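Local coordinates for outer membrane protein (Tpn50) (Borrelia burgdorferi, PDB 3OON) that probably binds peptidoglycan through this OmpA-like C-terminal domain, which would help link the outer membrane to the cell wall, at residues A[7-11]-A[12-16]; A[75-78]-A[79-83]. One frame throughout, in Å; residues are numbered along the deposited sequence. Where two conformers were deposited one is given.

Contact 1 of 2, residues A[7-11]-A[12-16]; sequences EKNNK and GINLS
N9 OD1 takes two backbone N-H groups at the turn of the hairpin: K11 N at 2.9 Å and, more weakly, G12 N at 3.0 Å from the same OD1. The bond from K11, two residues on, defines an Asx turn; its donor stands 43° out of the plane of the side-chain carbonyl, so the amide oxygen is approached from above. The torsion explains the reach: with chi1 at 62°, N9 CG sits between the backbone N and carbonyl carbon, which folds the amide back over the turn at N10 and K11. G12 N also has a long, weak bond to N9 O.

Beyond the turn the strands pair antiparallel. N9 N gives G12 O a nearly linear bond of 2.8 Å (177° at the hydrogen), and K8 CG lies alongside that same G12 O at 3.7 Å. Past the non-hydrogen-bonded pair K8 and I13 comes the hydrogen-bonded pair E7 and N14, closed by N14 N to E7 O at 2.7 Å and E7 N to N14 O at 3.0 Å. N9 ND2 comes within 4.0 Å of N14 CB, on the face shared with E7, and N14 OD1 turns to a weak bond with T120 of strand 114-122. K8 and I13 occupy the other face, where L38 and K41 of the second subunit pack on them, respectively.

The backbone angles of G12 would jam a CB against K11 O, which explains a glycine here. The amide oxygen of N9 serves the turn while its backbone N bonds G12 O, which should help hold the reversal compact.

Contact 2 of 2, residues A[75-78]-A[79-83]; sequences RAIG and NYLIK
R75 O receives the backbone N-H of N79 at 2.7 Å, and the side chain of N79 crowds the same oxygen, with N79 CG 3.1 Å from R75 O. That closeness follows from chi1 of -74°: CG is anti to the carbonyl carbon of N79 and beside its backbone N, hence over the preceding turn. Neither amide atom bonds to R75 O; instead a water spans the two side chains, donating to N79 OD1 at 2.9 Å and accepting from R75 NH1 at 3.0 Å. The water lies at the edge of the guanidinium, in its plane.

The alpha-helical i to i+4 bonds continue with L81 N to I77 O, an in-plane bond of 3.2 Å, and I82 N to G78 O at 2.9 Å. Y80 N makes two weak bonds, to A76 O and to I77 O. On the buried side, I77 CG2 and L81 CD1 approach to 4.5 Å, one turn apart, a loose apolar contact.

The next shell sets these groups. E71, one turn earlier, forms a salt bridge with R75 NE, while NH1 meets the water. I36 of helix 33-45 packs on I77, Y80 and L81, while L43 of that helix adds to the cover of L81. The chi1 of Y80, -178°, swings the ring away from the preceding turn, and its hydroxyl hydrogen-bonds D37 of helix 33-45. In the conformer given, I82 touches I92 of strand 92-96.

The geometry is that of an amphipathic alpha-helix: helix 63-83 is the crossover of a beta-alpha-beta unit between the parallel strands 51-55 and 92-96 of the OmpA-like domain, packed on its companion helix 33-45.

Contact 1 comes first along the chain, in the hairpin of strands 4-9 and 12-20; contact 2 follows near the C-terminal end of helix 63-83. Their centres are 20 Å apart, on opposite sides of the chain's centre, and they do not touch, the nearest atoms being about 8 Å apart. The mixed sheet relates them indirectly: the hairpin forms one edge, whereas helix 63-83 connects strands 51-55 and 92-96 towards the other. Helix 33-45 gives a further relation, packing on contact 2 within the chain while its copy in the second subunit meets contact 1. Dimer packing thus involves contact 1, whereas contact 2 packs within its own chain, its I77 and L81 side turned to helix 33-45.

Contact 1 of 2, residues A[7-11]-A[12-16]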
# COMPACT_ATOMS: atom_id res chain seq x y z
N GLU A 7 -0.17 5.97 0.40
CA GLU A 7 -0.15 7.17 1.24
C GLU A 7 -1.35 8.04 0.89
O GLU A 7 -1.74 8.14 -0.28
CB GLU A 7 1.17 7.94 1.09
CG GLU A 7 1.27 9.14 2.01
CD GLU A 7 2.61 9.85 1.98
OE1 GLU A 7 3.55 9.40 1.28
OE2 GLU A 7 2.72 10.88 2.67
N LYS A 8 -1.94 8.65 1.90
CA LYS A 8 -3.08 9.53 1.68
C LYS A 8 -2.61 10.93 1.34
O LYS A 8 -1.56 11.39 1.82
CB LYS A 8 -3.98 9.54 2.92
CG LYS A 8 -5.33 10.23 2.73
CD LYS A 8 -6.40 9.58 3.59
CE LYS A 8 -7.61 10.49 3.76
NZ LYS A 8 -8.76 9.75 4.33
N ASN A 9 -3.35 11.60 0.46
CA ASN A 9 -3.18 13.03 0.25
C ASN A 9 -4.53 13.73 0.16
O ASN A 9 -5.58 13.12 0.40
CB ASN A 9 -2.23 13.33 -0.93
CG ASN A 9 -2.75 12.82 -2.26
OD1 ASN A 9 -3.95 12.67 -2.47
ND2 ASN A 9 -1.83 12.58 -3.19
N ASN A 10 -4.50 15.02 -0.15
CA ASN A 10 -5.72 15.81 -0.30
C ASN A 10 -6.61 15.34 -1.46
O ASN A 10 -7.82 15.62 -1.47
CB ASN A 10 -5.36 17.28 -0.46
CG ASN A 10 -4.28 17.50 -1.50
OD1 ASN A 10 -4.55 17.49 -2.70
ND2 ASN A 10 -3.05 17.70 -1.05
N LYS A 11 -6.02 14.63 -2.43
CA LYS A 11 -6.73 14.13 -3.62
C LYS A 11 -7.41 12.78 -3.41
O LYS A 11 -8.37 12.44 -4.11
CB LYS A 11 -5.76 14.02 -4.81
CG LYS A 11 -5.06 15.32 -5.18
CD LYS A 11 -3.88 15.06 -6.12
CE LYS A 11 -4.33 14.88 -7.56
NZ LYS A 11 -3.23 15.09 -8.53
N GLY A 12 -6.89 12.00 -2.46
CA GLY A 12 -7.38 10.65 -2.20
C GLY A 12 -6.27 9.75 -1.68
O GLY A 12 -5.38 10.20 -0.94
N ILE A 13 -6.34 8.48 -2.04
CA ILE A 13 -5.34 7.52 -1.61
C ILE A 13 -4.38 7.29 -2.77
O ILE A 13 -4.77 6.75 -3.81
CB ILE A 13 -6.00 6.18 -1.17
CG1 ILE A 13 -7.01 6.41 -0.04
CG2 ILE A 13 -4.94 5.17 -0.76
CD1 ILE A 13 -7.87 5.19 0.29
N ASN A 14 -3.12 7.69 -2.59
CA ASN A 14 -2.08 7.55 -3.61
C ASN A 14 -1.41 6.17 -3.56
O ASN A 14 -0.96 5.73 -2.50
CB ASN A 14 -1.02 8.65 -3.42
CG ASN A 14 -0.05 8.74 -4.57
OD1 ASN A 14 -0.30 9.42 -5.58
ND2 ASN A 14 1.08 8.09 -4.43
N LEU A 15 -1.36 5.51 -4.71
CA LEU A 15 -0.65 4.25 -4.89
C LEU A 15 0.57 4.53 -5.76
O LEU A 15 0.43 4.85 -6.94
CB LEU A 15 -1.54 3.19 -5.55
CG LEU A 15 -2.97 2.97 -5.03
CD1 LEU A 15 -3.64 1.81 -5.79
CD2 LEU A 15 -2.96 2.71 -3.54
N SER A 16 1.75 4.47 -5.17
CA SER A 16 2.95 4.70 -5.97
C SER A 16 3.76 3.41 -6.09
O SER A 16 3.92 2.66 -5.12
CB SER A 16 3.78 5.86 -5.42
OG SER A 16 4.44 5.51 -4.24

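Contact 2 of 2, residues A[75-78]-A[79-83]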
# COMPACT_ATOMS: atom_id res chain seq x y z
N ARG A 75 -1.97 4.98 -19.89
CA ARG A 75 -3.04 4.30 -20.64
C ARG A 75 -2.86 2.78 -20.73
O ARG A 75 -3.85 2.05 -20.65
CB ARG A 75 -3.21 4.93 -22.02
CG ARG A 75 -3.99 6.22 -21.94
CD ARG A 75 -4.28 6.85 -23.29
NE ARG A 75 -4.97 8.13 -23.08
CZ ARG A 75 -6.28 8.27 -22.92
NH1 ARG A 75 -7.09 7.21 -22.97
NH2 ARG A 75 -6.79 9.48 -22.73
N ALA A 76 -1.62 2.32 -20.88
CA ALA A 76 -1.34 0.88 -20.88
C ALA A 76 -1.80 0.22 -19.57
O ALA A 76 -2.41 -0.85 -19.58
CB ALA A 76 0.15 0.63 -21.11
N ILE A 77 -1.53 0.89 -18.44
CA ILE A 77 -1.96 0.42 -17.12
C ILE A 77 -3.48 0.44 -17.00
O ILE A 77 -4.11 -0.55 -16.60
CB ILE A 77 -1.32 1.25 -15.96
CG1 ILE A 77 0.22 1.23 -16.06
CG2 ILE A 77 -1.82 0.77 -14.59
CD1 ILE A 77 0.87 -0.10 -15.80
N GLY A 78 -4.07 1.58 -17.37
CA GLY A 78 -5.53 1.76 -17.35
C GLY A 78 -6.24 0.73 -18.20
O GLY A 78 -7.25 0.15 -17.77
N ASN A 79 -5.72 0.50 -19.41
CA ASN A 79 -6.32 -0.46 -20.33
C ASN A 79 -6.41 -1.87 -19.75
O ASN A 79 -7.39 -2.58 -19.98
CB ASN A 79 -5.57 -0.50 -21.66
CG ASN A 79 -5.85 0.72 -22.53
OD1 ASN A 79 -6.80 1.47 -22.29
ND2 ASN A 79 -5.01 0.92 -23.54
N TYR A 80 -5.38 -2.26 -18.99
CA TYR A 80 -5.37 -3.57 -18.35
C TYR A 80 -6.43 -3.64 -17.26
O TYR A 80 -7.15 -4.64 -17.16
CB TYR A 80 -3.97 -3.89 -17.80
CG TYR A 80 -3.89 -5.27 -17.16
CD1 TYR A 80 -3.91 -6.42 -17.95
CD2 TYR A 80 -3.83 -5.41 -15.78
CE1 TYR A 80 -3.85 -7.68 -17.36
CE2 TYR A 80 -3.75 -6.66 -15.19
CZ TYR A 80 -3.77 -7.79 -15.99
OH TYR A 80 -3.70 -9.04 -15.41
N LEU A 81 -6.53 -2.57 -16.47
CA LEU A 81 -7.58 -2.46 -15.45
C LEU A 81 -9.00 -2.51 -16.03
O LEU A 81 -9.90 -3.08 -15.41
CB LEU A 81 -7.38 -1.21 -14.59
CG LEU A 81 -6.08 -1.10 -13.79
CD1 LEU A 81 -6.00 0.26 -13.12
CD2 LEU A 81 -5.96 -2.22 -12.74
N ILE A 82 -9.18 -1.89 -17.20
CA ILE A 82 -10.43 -1.98 -17.95
C ILE A 82 -10.70 -3.43 -18.31
O ILE A 82 -11.78 -3.97 -18.03
CB ILE A 82 -10.37 -1.18 -19.28
CG1 ILE A 82 -10.09 0.29 -19.02
CG2 ILE A 82 -11.66 -1.36 -20.07
CD1 ILE A 82 -11.12 0.94 -18.20
N LYS A 83 -9.70 -4.06 -18.91
CA LYS A 83 -9.77 -5.45 -19.38
C LYS A 83 -10.08 -6.43 -18.23
O LYS A 83 -10.82 -7.41 -18.41
CB LYS A 83 -8.46 -5.83 -20.08
CG LYS A 83 -8.43 -7.21 -20.75
CD LYS A 83 -7.01 -7.52 -21.22
CE LYS A 83 -6.90 -8.88 -21.87
NZ LYS A 83 -5.53 -9.03 -22.45
O HOH W 1 -7.24 4.24 -23.09